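Local coordinates for protein five-membered-cyclitol-phosphate synthase (PDB 6K96) that belongs to the myo-inositol-1-phosphate synthase family and binds nicotinamide-adenine-dinucleotide on a Rossmann-type fold, with a sodium ion beside the dinucleotide, at residues A10-N15 / D74-E79; I16-Q21 / N295-I300; A153-T158 / I301-I306; G217-F222 / V290-N295. All coordinates share one frame; numbering follows the deposited sequence.

Contact 1 of 4, residues A10-N15 / D74-E79. With NA (sodium ion), chain H; NAD (nicotinamide-adenine-dinucleotide), chain G.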
# COMPACT_ATOMS: atom_id res chain seq x y z
N ALA B 10 12.87 30.25 20.94
CA ALA B 10 12.84 29.55 22.23
C ALA B 10 12.70 28.08 21.86
O ALA B 10 11.63 27.69 21.44
CB ALA B 10 11.73 30.09 23.11
N GLY B 11 13.80 27.35 21.93
CA GLY B 11 13.89 25.92 21.56
C GLY B 11 14.52 25.76 20.18
O GLY B 11 13.87 26.14 19.19
N VAL B 12 15.71 25.19 20.12
CA VAL B 12 16.46 24.94 18.87
C VAL B 12 16.33 23.46 18.49
O VAL B 12 17.32 22.73 18.59
CB VAL B 12 17.92 25.37 19.00
CG1 VAL B 12 18.62 25.34 17.64
CG2 VAL B 12 17.96 26.73 19.67
N GLY B 13 15.13 23.10 18.06
CA GLY B 13 14.78 21.72 17.70
C GLY B 13 14.83 21.45 16.20
O GLY B 13 15.47 22.18 15.41
N ASN B 14 14.24 20.31 15.85
CA ASN B 14 14.02 19.90 14.44
C ASN B 14 13.38 21.07 13.68
O ASN B 14 13.91 21.41 12.62
CB ASN B 14 13.29 18.57 14.41
CG ASN B 14 14.23 17.45 14.74
OD1 ASN B 14 15.44 17.59 14.55
ND2 ASN B 14 13.71 16.33 15.20
N ASN B 15 12.39 21.75 14.26
CA ASN B 15 11.64 22.83 13.55
C ASN B 15 12.61 23.94 13.08
O ASN B 15 12.39 24.55 11.97
CB ASN B 15 10.47 23.34 14.38
CG ASN B 15 9.34 22.35 14.59
OD1 ASN B 15 9.40 21.18 14.18
ND2 ASN B 15 8.27 22.82 15.25
N ASP B 74 25.93 25.54 14.71
CA ASP B 74 26.34 24.17 15.12
C ASP B 74 25.24 23.52 15.96
O ASP B 74 24.97 22.31 15.74
CB ASP B 74 27.67 24.19 15.88
CG ASP B 74 28.89 24.52 15.03
OD1 ASP B 74 29.05 23.94 13.91
OD2 ASP B 74 29.72 25.34 15.52
N ALA B 75 24.65 24.30 16.87
CA ALA B 75 23.53 23.96 17.77
C ALA B 75 22.33 23.38 17.00
O ALA B 75 21.72 22.40 17.53
CB ALA B 75 23.11 25.19 18.56
N VAL B 76 21.95 23.98 15.86
CA VAL B 76 20.75 23.56 15.07
C VAL B 76 20.99 22.14 14.55
O VAL B 76 20.02 21.37 14.51
CB VAL B 76 20.38 24.51 13.91
CG1 VAL B 76 19.61 25.73 14.38
CG2 VAL B 76 21.59 24.92 13.11
N LEU B 77 22.23 21.78 14.23
CA LEU B 77 22.49 20.44 13.65
C LEU B 77 22.79 19.46 14.78
O LEU B 77 22.78 18.26 14.51
CB LEU B 77 23.64 20.51 12.65
CG LEU B 77 23.57 21.70 11.71
CD1 LEU B 77 24.80 21.78 10.82
CD2 LEU B 77 22.30 21.65 10.88
N ALA B 78 22.96 19.98 15.99
CA ALA B 78 23.50 19.23 17.14
C ALA B 78 22.46 18.23 17.65
O ALA B 78 21.25 18.56 17.76
CB ALA B 78 23.93 20.18 18.24
N GLU B 79 22.96 17.05 17.97
CA GLU B 79 22.22 15.96 18.65
C GLU B 79 21.33 16.53 19.75
O GLU B 79 21.75 17.45 20.43
CB GLU B 79 23.24 15.02 19.27
CG GLU B 79 22.68 13.65 19.54
CD GLU B 79 22.73 12.78 18.30
OE1 GLU B 79 23.64 13.01 17.46
OE2 GLU B 79 21.86 11.87 18.19
NA NA H . 9.07 18.80 14.47
PA NAD G . 12.20 19.41 19.24
O1A NAD G . 12.02 18.39 20.31
O2A NAD G . 13.06 18.99 18.08
O5B NAD G . 12.63 20.84 19.75
C5B NAD G . 12.46 21.05 21.18
C4B NAD G . 13.59 21.90 21.68
O4B NAD G . 13.25 22.62 22.92
C3B NAD G . 14.84 21.09 22.02
O3B NAD G . 15.98 21.78 21.52
C2B NAD G . 14.84 21.11 23.55
O2B NAD G . 16.14 20.76 23.91
C1B NAD G . 14.40 22.57 23.75
N9A NAD G . 13.99 22.97 25.08
C8A NAD G . 13.43 22.13 26.01
N7A NAD G . 13.06 22.74 27.11
C5A NAD G . 13.36 24.08 26.88
C6A NAD G . 13.18 25.23 27.69
N6A NAD G . 12.62 25.18 28.89
N1A NAD G . 13.54 26.43 27.16
C2A NAD G . 14.10 26.44 25.94
N3A NAD G . 14.33 25.42 25.11
C4A NAD G . 13.92 24.25 25.63
O3 NAD G . 10.76 19.76 18.68
PN NAD G . 10.31 20.18 17.20
O1N NAD G . 11.14 21.33 16.79
O2N NAD G . 10.26 18.87 16.46
O5D NAD G . 8.81 20.71 17.49
C5D NAD G . 8.66 21.86 18.41
C4D NAD G . 7.23 21.98 18.83
O4D NAD G . 6.36 22.27 17.71
C3D NAD G . 6.68 20.70 19.47
O3D NAD G . 5.82 21.08 20.52
C2D NAD G . 5.79 20.12 18.38
O2D NAD G . 4.68 19.35 18.80
C1D NAD G . 5.23 21.39 17.76
N1N NAD G . 4.64 21.09 16.42
C2N NAD G . 5.42 20.35 15.46
C3N NAD G . 4.87 19.87 14.29
C7N NAD G . 5.77 19.13 13.32
O7N NAD G . 6.97 19.08 13.52
N7N NAD G . 5.21 18.55 12.26
C4N NAD G . 3.51 20.10 14.08
C5N NAD G . 2.81 20.96 14.92
C6N NAD G . 3.36 21.37 16.12
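Val12 and Val76 meet methyl to methyl, and this single apolar touch joins the glycine-rich turn of 10-15 to segment 74-79, which follows on from the short helix 72-75. The turn leaves strand 5-10 at Ala10, and Gly11 follows with a positive phi of 101°, a backbone shape that suits glycine; its CA lies 3.6 Å from N3A of the adenine. Val12 points its side chain toward 74-79. With Val12 CG1 anti to the backbone N (chi1 -170°), that methyl reaches CG1 of Val76 at 3.4 Å, a tight fit. Val12 CG1 is also 4.2 Å from Ala75 C. A small branched apolar residue suits this buried site, while its backbone is held by Asp62, Lys67 and Asn81; the Asn81 amide also bonds the carbonyl O of Val76, bridging both segments. Gly13, the N-cap of helix 14-31, brings its CA to 3.1 Å from O5B of NAD, an approach that suits a residue without a side chain. The first turn of the helix then offers its amides to the diphosphate. Asn14 N binds O2A at 2.8 Å, and Asn14 OD1 accepts from the backbone of Asn82 and Tyr83. Asn15 N binds O1N at 2.9 Å, like Asn14 N nearly straight. This is the dinucleotide-binding turn of a Rossmann fold, here with an addition, since Asn15 OD1 also binds the sodium ion at 2.4 Å. Strand 5-10 lies between strands 55-62 and 127-130 of the parallel sheet, and Val76 packs on Ile16 and Phe20 of helix 14-31, while Ala75 rests on Val97.

Contact 2 of 4, residues I16-Q21 / N295-I300. With NAD (nicotinamide-adenine-dinucleotide), chain G.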
# COMPACT_ATOMS: atom_id res chain seq x y z
N ILE B 16 13.63 24.27 13.86
CA ILE B 16 14.54 25.42 13.58
C ILE B 16 15.67 24.92 12.69
O ILE B 16 16.18 25.70 11.89
CB ILE B 16 15.11 26.05 14.86
CG1 ILE B 16 14.03 26.38 15.88
CG2 ILE B 16 15.96 27.26 14.50
CD1 ILE B 16 13.00 27.33 15.35
N SER B 17 16.05 23.66 12.80
CA SER B 17 16.98 23.02 11.83
C SER B 17 16.39 23.18 10.45
O SER B 17 17.08 23.69 9.58
CB SER B 17 17.23 21.59 12.12
OG SER B 17 18.02 21.01 11.11
N ALA B 18 15.11 22.85 10.33
CA ALA B 18 14.31 22.91 9.10
C ALA B 18 14.18 24.35 8.62
O ALA B 18 14.40 24.58 7.43
CB ALA B 18 12.98 22.25 9.31
N LEU B 19 13.90 25.30 9.49
CA LEU B 19 13.65 26.70 9.09
C LEU B 19 14.93 27.37 8.61
O LEU B 19 14.88 28.16 7.64
CB LEU B 19 13.08 27.48 10.28
CG LEU B 19 12.60 28.87 9.92
CD1 LEU B 19 11.29 28.80 9.17
CD2 LEU B 19 12.44 29.71 11.16
N PHE B 20 16.02 27.13 9.34
CA PHE B 20 17.34 27.77 9.12
C PHE B 20 17.94 27.21 7.84
O PHE B 20 18.22 28.01 6.94
CB PHE B 20 18.30 27.48 10.27
CG PHE B 20 19.65 28.13 10.10
CD1 PHE B 20 19.75 29.50 9.86
CD2 PHE B 20 20.80 27.37 10.19
CE1 PHE B 20 20.98 30.11 9.74
CE2 PHE B 20 22.04 27.99 10.09
CZ PHE B 20 22.13 29.36 9.88
N GLN B 21 18.13 25.90 7.74
CA GLN B 21 18.61 25.24 6.51
C GLN B 21 17.64 25.55 5.37
O GLN B 21 18.10 25.78 4.26
CB GLN B 21 18.69 23.74 6.68
CG GLN B 21 19.73 23.33 7.68
CD GLN B 21 20.11 21.88 7.51
OE1 GLN B 21 20.83 21.55 6.57
NE2 GLN B 21 19.62 21.03 8.41
N ASN B 295 6.96 19.96 7.73
CA ASN B 295 5.51 20.21 7.89
C ASN B 295 5.35 21.35 8.89
O ASN B 295 4.32 21.96 8.85
CB ASN B 295 4.72 18.99 8.36
CG ASN B 295 3.94 18.27 7.28
OD1 ASN B 295 3.87 18.71 6.15
ND2 ASN B 295 3.33 17.15 7.65
N ALA B 296 6.32 21.57 9.78
CA ALA B 296 6.30 22.70 10.73
C ALA B 296 6.76 23.93 9.97
O ALA B 296 6.04 24.88 9.93
CB ALA B 296 7.22 22.44 11.90
N ALA B 297 7.94 23.88 9.37
CA ALA B 297 8.63 25.09 8.80
C ALA B 297 7.81 25.64 7.62
O ALA B 297 7.64 26.85 7.53
CB ALA B 297 10.04 24.80 8.41
N GLY B 298 7.21 24.78 6.84
CA GLY B 298 6.25 25.19 5.79
C GLY B 298 5.13 26.06 6.30
O GLY B 298 4.50 26.74 5.47
N VAL B 299 4.86 26.06 7.61
CA VAL B 299 3.76 26.89 8.19
C VAL B 299 4.38 27.99 9.07
O VAL B 299 3.89 29.11 9.06
CB VAL B 299 2.76 25.96 8.89
CG1 VAL B 299 2.13 26.59 10.11
CG2 VAL B 299 1.72 25.44 7.91
N ILE B 300 5.48 27.70 9.73
CA ILE B 300 6.19 28.71 10.55
C ILE B 300 6.52 29.87 9.61
O ILE B 300 6.12 31.00 9.89
CB ILE B 300 7.40 28.10 11.29
CG1 ILE B 300 6.92 27.03 12.27
CG2 ILE B 300 8.17 29.17 12.03
CD1 ILE B 300 8.03 26.22 12.91
PA NAD G . 12.20 19.41 19.24
O1A NAD G . 12.02 18.39 20.31
O2A NAD G . 13.06 18.99 18.08
O5B NAD G . 12.63 20.84 19.75
C5B NAD G . 12.46 21.05 21.18
C4B NAD G . 13.59 21.90 21.68
O4B NAD G . 13.25 22.62 22.92
C3B NAD G . 14.84 21.09 22.02
O3B NAD G . 15.98 21.78 21.52
C2B NAD G . 14.84 21.11 23.55
O2B NAD G . 16.14 20.76 23.91
C1B NAD G . 14.40 22.57 23.75
N9A NAD G . 13.99 22.97 25.08
C8A NAD G . 13.43 22.13 26.01
N7A NAD G . 13.06 22.74 27.11
C5A NAD G . 13.36 24.08 26.88
C6A NAD G . 13.18 25.23 27.69
N6A NAD G . 12.62 25.18 28.89
N1A NAD G . 13.54 26.43 27.16
C2A NAD G . 14.10 26.44 25.94
N3A NAD G . 14.33 25.42 25.11
C4A NAD G . 13.92 24.25 25.63
O3 NAD G . 10.76 19.76 18.68
PN NAD G . 10.31 20.18 17.20
O1N NAD G . 11.14 21.33 16.79
O2N NAD G . 10.26 18.87 16.46
O5D NAD G . 8.81 20.71 17.49
C5D NAD G . 8.66 21.86 18.41
C4D NAD G . 7.23 21.98 18.83
O4D NAD G . 6.36 22.27 17.71
C3D NAD G . 6.68 20.70 19.47
O3D NAD G . 5.82 21.08 20.52
C2D NAD G . 5.79 20.12 18.38
O2D NAD G . 4.68 19.35 18.80
C1D NAD G . 5.23 21.39 17.76
N1N NAD G . 4.64 21.09 16.42
C2N NAD G . 5.42 20.35 15.46
C3N NAD G . 4.87 19.87 14.29
C7N NAD G . 5.77 19.13 13.32
O7N NAD G . 6.97 19.08 13.52
N7N NAD G . 5.21 18.55 12.26
C4N NAD G . 3.51 20.10 14.08
C5N NAD G . 2.81 20.96 14.92
C6N NAD G . 3.36 21.37 16.12
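Leu19 of helix 14-31 reaches across to Ala297 and Ile300 of helix 292-313, and its side chain can be followed outward from the backbone. Leu19 CB stands 4.5 Å from Ala297 CB. CG continues anti to the backbone N (chi1 -172°), which carries the branch past that alanine, and the two methyls then part. Leu19 CD1 touches both Ala297 CB and Ile300 CG2, 4.2 Å from the latter, whereas CD2 turns to CD1 of Ile304, one turn further along the same helix. A leucine suits this place because its forked end can touch successive turns of a neighbouring helix at once. The helix bearing it is the first of the Rossmann fold, the one whose N-terminal turn receives the diphosphate of NAD; segments 16-21 and 295-300 cross at -57°, their axes 8.6 Å apart. Alanines line the closest part of the crossing: the methyls CB of Ala18 and CB of Ala297 face each other at 4.0 Å, and Ala297 CB also approaches the backbone N of Leu19. The preceding residue, Ala296, presents its methyl CB to the nicotinamide amide, 3.7 Å from O7N. Away from the interface, Gln21 NE2 donates back along its own helix to Ser17 OG, that oxygen lying almost in the amide plane. The same amide is held by Pro84 O and Leu86 N. Trp277 of the second subunit covers Leu19 and Ala297 and bonds through its NE1 to the carbonyl O of Ala18.

Contact 3 of 4, residues A153-T158 / I301-I306. With NAD (nicotinamide-adenine-dinucleotide), chain G.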
# COMPACT_ATOMS: atom_id res chain seq x y z
N ALA B 153 6.97 40.55 19.12
CA ALA B 153 5.87 39.67 18.65
C ALA B 153 6.12 38.21 19.11
O ALA B 153 7.30 37.78 19.11
CB ALA B 153 5.72 39.76 17.13
N PHE B 154 5.07 37.48 19.47
CA PHE B 154 5.16 36.08 19.94
C PHE B 154 4.41 35.12 19.02
O PHE B 154 3.21 35.35 18.73
CB PHE B 154 4.52 35.94 21.32
CG PHE B 154 4.90 34.68 22.04
CD1 PHE B 154 6.17 34.53 22.57
CD2 PHE B 154 3.97 33.67 22.24
CE1 PHE B 154 6.50 33.40 23.30
CE2 PHE B 154 4.32 32.52 22.92
CZ PHE B 154 5.58 32.38 23.46
N VAL B 155 5.03 33.98 18.67
CA VAL B 155 4.40 32.90 17.85
C VAL B 155 4.39 31.60 18.65
O VAL B 155 5.47 31.05 18.88
CB VAL B 155 5.14 32.70 16.51
CG1 VAL B 155 4.62 31.47 15.77
CG2 VAL B 155 5.05 33.92 15.61
N ASN B 156 3.21 31.05 18.92
CA ASN B 156 3.05 29.76 19.64
C ASN B 156 2.85 28.58 18.66
O ASN B 156 1.68 28.35 18.21
CB ASN B 156 1.89 29.85 20.63
CG ASN B 156 1.78 28.58 21.43
OD1 ASN B 156 2.70 27.80 21.45
ND2 ASN B 156 0.67 28.40 22.11
N CYS B 157 3.89 27.76 18.44
CA CYS B 157 3.78 26.47 17.71
C CYS B 157 2.96 25.40 18.44
O CYS B 157 2.56 24.40 17.72
CB CYS B 157 5.10 25.73 17.53
SG CYS B 157 6.25 26.67 16.56
N THR B 158 2.82 25.51 19.77
CA THR B 158 2.42 24.37 20.65
C THR B 158 0.94 24.46 20.99
O THR B 158 0.36 25.53 20.77
CB THR B 158 3.23 24.29 21.96
OG1 THR B 158 2.73 25.24 22.89
CG2 THR B 158 4.70 24.54 21.74
N ILE B 301 7.12 29.61 8.46
CA ILE B 301 7.53 30.73 7.55
C ILE B 301 6.36 31.67 7.25
O ILE B 301 6.62 32.82 7.05
CB ILE B 301 8.14 30.20 6.25
CG1 ILE B 301 8.95 31.30 5.57
CG2 ILE B 301 7.03 29.63 5.36
CD1 ILE B 301 10.00 31.89 6.45
N ASP B 302 5.13 31.17 7.16
CA ASP B 302 3.87 31.96 7.07
C ASP B 302 3.73 32.80 8.37
O ASP B 302 3.84 34.01 8.29
CB ASP B 302 2.71 30.99 6.83
CG ASP B 302 2.24 30.90 5.39
OD1 ASP B 302 1.45 31.75 5.01
OD2 ASP B 302 2.64 29.95 4.65
N LEU B 303 3.58 32.14 9.53
CA LEU B 303 3.27 32.81 10.82
C LEU B 303 4.35 33.85 11.18
O LEU B 303 3.97 34.92 11.64
CB LEU B 303 3.14 31.75 11.94
CG LEU B 303 1.99 30.76 11.79
CD1 LEU B 303 1.94 29.86 12.99
CD2 LEU B 303 0.66 31.46 11.61
N ILE B 304 5.64 33.54 11.05
CA ILE B 304 6.68 34.50 11.51
C ILE B 304 6.62 35.75 10.64
O ILE B 304 6.95 36.83 11.14
CB ILE B 304 8.11 33.95 11.55
CG1 ILE B 304 8.54 33.40 10.19
CG2 ILE B 304 8.26 32.95 12.68
CD1 ILE B 304 9.89 32.75 10.23
N ARG B 305 6.25 35.62 9.37
CA ARG B 305 6.17 36.80 8.48
C ARG B 305 4.86 37.52 8.80
O ARG B 305 4.85 38.78 8.70
CB ARG B 305 6.24 36.44 6.99
CG ARG B 305 7.61 36.07 6.45
CD ARG B 305 7.54 34.84 5.55
NE ARG B 305 7.15 35.02 4.16
CZ ARG B 305 6.53 34.10 3.40
NH1 ARG B 305 6.19 32.91 3.85
NH2 ARG B 305 6.25 34.36 2.15
N ILE B 306 3.80 36.79 9.16
CA ILE B 306 2.52 37.44 9.51
C ILE B 306 2.82 38.32 10.72
O ILE B 306 2.43 39.50 10.71
CB ILE B 306 1.37 36.47 9.76
CG1 ILE B 306 1.06 35.60 8.55
CG2 ILE B 306 0.13 37.25 10.15
CD1 ILE B 306 0.20 34.39 8.90
PA NAD G . 12.20 19.41 19.24
O1A NAD G . 12.02 18.39 20.31
O2A NAD G . 13.06 18.99 18.08
O5B NAD G . 12.63 20.84 19.75
C5B NAD G . 12.46 21.05 21.18
C4B NAD G . 13.59 21.90 21.68
O4B NAD G . 13.25 22.62 22.92
C3B NAD G . 14.84 21.09 22.02
O3B NAD G . 15.98 21.78 21.52
C2B NAD G . 14.84 21.11 23.55
O2B NAD G . 16.14 20.76 23.91
C1B NAD G . 14.40 22.57 23.75
N9A NAD G . 13.99 22.97 25.08
C8A NAD G . 13.43 22.13 26.01
N7A NAD G . 13.06 22.74 27.11
C5A NAD G . 13.36 24.08 26.88
C6A NAD G . 13.18 25.23 27.69
N6A NAD G . 12.62 25.18 28.89
N1A NAD G . 13.54 26.43 27.16
C2A NAD G . 14.10 26.44 25.94
N3A NAD G . 14.33 25.42 25.11
C4A NAD G . 13.92 24.25 25.63
O3 NAD G . 10.76 19.76 18.68
PN NAD G . 10.31 20.18 17.20
O1N NAD G . 11.14 21.33 16.79
O2N NAD G . 10.26 18.87 16.46
O5D NAD G . 8.81 20.71 17.49
C5D NAD G . 8.66 21.86 18.41
C4D NAD G . 7.23 21.98 18.83
O4D NAD G . 6.36 22.27 17.71
C3D NAD G . 6.68 20.70 19.47
O3D NAD G . 5.82 21.08 20.52
C2D NAD G . 5.79 20.12 18.38
O2D NAD G . 4.68 19.35 18.80
C1D NAD G . 5.23 21.39 17.76
N1N NAD G . 4.64 21.09 16.42
C2N NAD G . 5.42 20.35 15.46
C3N NAD G . 4.87 19.87 14.29
C7N NAD G . 5.77 19.13 13.32
O7N NAD G . 6.97 19.08 13.52
N7N NAD G . 5.21 18.55 12.26
C4N NAD G . 3.51 20.10 14.08
C5N NAD G . 2.81 20.96 14.92
C6N NAD G . 3.36 21.37 16.12
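Val155 turns both its methyls to helix 292-313. CG1, anti to the backbone N (chi1 172°), meets Leu303 at two points, CB at 4.1 Å and CD1 at 4.2 Å, the two side chains crossing obliquely. CG2 looks more loosely at Ile304, 4.5 Å from its CG2. A beta-branched residue suits the strand here, since it spreads one methyl to each of two consecutive helical residues. Around this buried apolar patch stand Leu129 and Ile180 of the adjoining strands, Ile180 touching Leu303 as well as Val155, and Leu184 and Val325 close over Leu303. Beyond the strand end the chain folds into an Asx turn: Asn156 OD1 accepts from Thr158 N at 2.8 Å, the donor standing well above the carbonyl plane. Asp182 holds the Asn156 ND2. The turn brings the backbone O of Cys157 to 3.5 Å from C6N of the nicotinamide ring. On the helix, Asp302 pairs with Arg44 in a salt bridge, and Arg305 bonds the carbonyls of Arg44 and Ile50. Strand 153-156 lies between strands 127-130 and 179-180 of the parallel sheet; helix 292-313 covers its Val155 side, and helix 137-149 packs against the neighbouring Phe154.

Contact 4 of 4, residues G217-F222 / V290-N295. With NA (sodium ion), chain H; NAD (nicotinamide-adenine-dinucleotide), chain G.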
# COMPACT_ATOMS: atom_id res chain seq x y z
N GLY B 217 7.05 7.63 14.03
CA GLY B 217 8.00 8.75 14.02
C GLY B 217 9.28 8.32 14.70
O GLY B 217 9.31 7.18 15.25
N GLY B 218 10.28 9.19 14.71
CA GLY B 218 11.59 8.87 15.31
C GLY B 218 12.35 10.07 15.80
O GLY B 218 13.54 9.95 15.89
N ASN B 219 11.68 11.17 16.12
CA ASN B 219 12.31 12.41 16.66
C ASN B 219 11.86 12.67 18.09
O ASN B 219 10.96 12.00 18.62
CB ASN B 219 12.05 13.64 15.78
CG ASN B 219 10.60 13.97 15.54
OD1 ASN B 219 9.71 13.55 16.28
ND2 ASN B 219 10.33 14.66 14.44
N GLU B 220 12.48 13.67 18.71
CA GLU B 220 12.20 14.07 20.10
C GLU B 220 10.72 14.47 20.17
O GLU B 220 10.09 14.06 21.17
CB GLU B 220 13.22 15.11 20.55
CG GLU B 220 13.85 14.81 21.92
CD GLU B 220 14.42 13.41 22.18
OE1 GLU B 220 15.10 12.85 21.28
OE2 GLU B 220 14.18 12.87 23.33
N ASP B 221 10.15 15.16 19.18
CA ASP B 221 8.72 15.59 19.28
C ASP B 221 7.88 14.33 19.50
O ASP B 221 7.09 14.26 20.51
CB ASP B 221 8.21 16.46 18.12
CG ASP B 221 6.74 16.90 18.17
OD1 ASP B 221 6.33 17.37 19.25
OD2 ASP B 221 5.97 16.76 17.15
N PHE B 222 8.07 13.33 18.65
CA PHE B 222 7.22 12.12 18.66
C PHE B 222 7.43 11.36 19.98
O PHE B 222 6.44 10.87 20.54
CB PHE B 222 7.51 11.32 17.39
CG PHE B 222 6.60 10.15 17.16
CD1 PHE B 222 6.89 8.95 17.74
CD2 PHE B 222 5.47 10.27 16.41
CE1 PHE B 222 6.05 7.85 17.59
CE2 PHE B 222 4.65 9.17 16.20
CZ PHE B 222 4.92 7.98 16.83
N VAL B 290 6.22 11.99 5.13
CA VAL B 290 6.63 13.42 5.09
C VAL B 290 7.87 13.65 5.96
O VAL B 290 8.19 12.79 6.81
CB VAL B 290 5.46 14.28 5.57
CG1 VAL B 290 4.24 14.08 4.70
CG2 VAL B 290 5.11 14.04 7.02
N GLN B 291 8.57 14.75 5.74
CA GLN B 291 9.66 15.25 6.64
C GLN B 291 8.96 16.04 7.74
O GLN B 291 8.70 17.21 7.49
CB GLN B 291 10.59 16.31 6.07
CG GLN B 291 11.97 15.89 5.67
CD GLN B 291 12.80 14.93 6.49
OE1 GLN B 291 13.59 14.25 5.87
NE2 GLN B 291 12.68 14.86 7.80
N ASP B 292 8.64 15.42 8.87
CA ASP B 292 7.70 15.99 9.89
C ASP B 292 8.05 17.47 10.14
O ASP B 292 7.16 18.31 10.06
CB ASP B 292 7.66 15.14 11.16
CG ASP B 292 6.50 15.48 12.08
OD1 ASP B 292 5.44 15.78 11.53
OD2 ASP B 292 6.70 15.52 13.36
N SER B 293 9.31 17.82 10.31
CA SER B 293 9.68 19.22 10.67
C SER B 293 9.68 20.18 9.47
O SER B 293 9.75 21.43 9.71
CB SER B 293 10.99 19.23 11.36
OG SER B 293 10.85 18.70 12.66
N SER B 294 9.59 19.68 8.23
CA SER B 294 9.25 20.51 7.05
C SER B 294 7.77 20.86 7.17
O SER B 294 7.40 21.98 6.77
CB SER B 294 9.57 19.84 5.70
OG SER B 294 10.99 19.84 5.43
N ASN B 295 6.96 19.96 7.73
CA ASN B 295 5.51 20.21 7.89
C ASN B 295 5.35 21.35 8.89
O ASN B 295 4.32 21.96 8.85
CB ASN B 295 4.72 18.99 8.36
CG ASN B 295 3.94 18.27 7.28
OD1 ASN B 295 3.87 18.71 6.15
ND2 ASN B 295 3.33 17.15 7.65
NA NA H . 9.07 18.80 14.47
PA NAD G . 12.20 19.41 19.24
O1A NAD G . 12.02 18.39 20.31
O2A NAD G . 13.06 18.99 18.08
O5B NAD G . 12.63 20.84 19.75
C5B NAD G . 12.46 21.05 21.18
C4B NAD G . 13.59 21.90 21.68
O4B NAD G . 13.25 22.62 22.92
C3B NAD G . 14.84 21.09 22.02
O3B NAD G . 15.98 21.78 21.52
C2B NAD G . 14.84 21.11 23.55
O2B NAD G . 16.14 20.76 23.91
C1B NAD G . 14.40 22.57 23.75
N9A NAD G . 13.99 22.97 25.08
C8A NAD G . 13.43 22.13 26.01
N7A NAD G . 13.06 22.74 27.11
C5A NAD G . 13.36 24.08 26.88
C6A NAD G . 13.18 25.23 27.69
N6A NAD G . 12.62 25.18 28.89
N1A NAD G . 13.54 26.43 27.16
C2A NAD G . 14.10 26.44 25.94
N3A NAD G . 14.33 25.42 25.11
C4A NAD G . 13.92 24.25 25.63
O3 NAD G . 10.76 19.76 18.68
PN NAD G . 10.31 20.18 17.20
O1N NAD G . 11.14 21.33 16.79
O2N NAD G . 10.26 18.87 16.46
O5D NAD G . 8.81 20.71 17.49
C5D NAD G . 8.66 21.86 18.41
C4D NAD G . 7.23 21.98 18.83
O4D NAD G . 6.36 22.27 17.71
C3D NAD G . 6.68 20.70 19.47
O3D NAD G . 5.82 21.08 20.52
C2D NAD G . 5.79 20.12 18.38
O2D NAD G . 4.68 19.35 18.80
C1D NAD G . 5.23 21.39 17.76
N1N NAD G . 4.64 21.09 16.42
C2N NAD G . 5.42 20.35 15.46
C3N NAD G . 4.87 19.87 14.29
C7N NAD G . 5.77 19.13 13.32
O7N NAD G . 6.97 19.08 13.52
N7N NAD G . 5.21 18.55 12.26
C4N NAD G . 3.51 20.10 14.08
C5N NAD G . 2.81 20.96 14.92
C6N NAD G . 3.36 21.37 16.12
O HOH W 1 7.54 13.34 14.32
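The amide of Asn219 and the carboxylate of Asp292 meet across the contact, the side chains crossing at about a right angle and the planes 36° apart, with Asn219 ND2 3.9 Å from Asp292 OD2. A water spans the gap, donating to Asn219 OD1 and to Asp292 OD2. Nearby, the ring of Phe222 receives the backbone N of Gly217 over the centre of one face, 3.5 Å above the plane, and the missing side chain of that glycine permits so close an approach. Asparagine suits position 219 because its amide works both ways. OD1 caps helix 220-225 by accepting from Phe222 N at 2.9 Å, and ND2 donates to Asp264. Both segments fall broadly within the region matched to the myo-inositol-1-phosphate synthase family, and together they hold the nicotinamide half of NAD, with strand 281-291 delivering the first residues of helix 292-313 to it. Asp221, its CG anti to the backbone N (chi1 179°), takes the nicotinamide-ribose hydroxyl O2D on OD1 at 2.6 Å. Asp292 grips the carboxamide instead: N7N donates to its backbone O at 2.9 Å and more weakly to its OD1, at a poor angle. The two acids lie with OD2 of Asp221 4.1 Å from OD2 of Asp292, a like-charge approach that the nearby sodium ion may ease. Next along the chain, Ser293 OG binds that ion at 2.5 Å, alongside NAD atoms O2N and O7N and Asn15, and is also bonded to Asp264 OD1. Ser294 OG bonds Thr280 OG1 of the second subunit.

In the fold
All four contacts gather round one NAD. Contact 1 lies on the glycine-rich turn, and contact 2 continues directly along the same helix 14-31, their centres 11 Å apart. Helix 292-313 runs through contacts 4, 2 and 3 in that order along its length, so that it links the nicotinamide end of the pocket to the parallel sheet. In sequence, contact 1 closes first, while the second segments of contacts 4, 2 and 3 follow one another near residues 290-306. Contacts 1 and 4, whose centres are 13 Å apart, supply the two protein ligands of the sodium ion. Contacts 3 and 4, about 19 Å apart between centres, do not touch. The late helix 292-313 thus connects strand 281-291 of the mixed sheet with the Rossmann-type sheet.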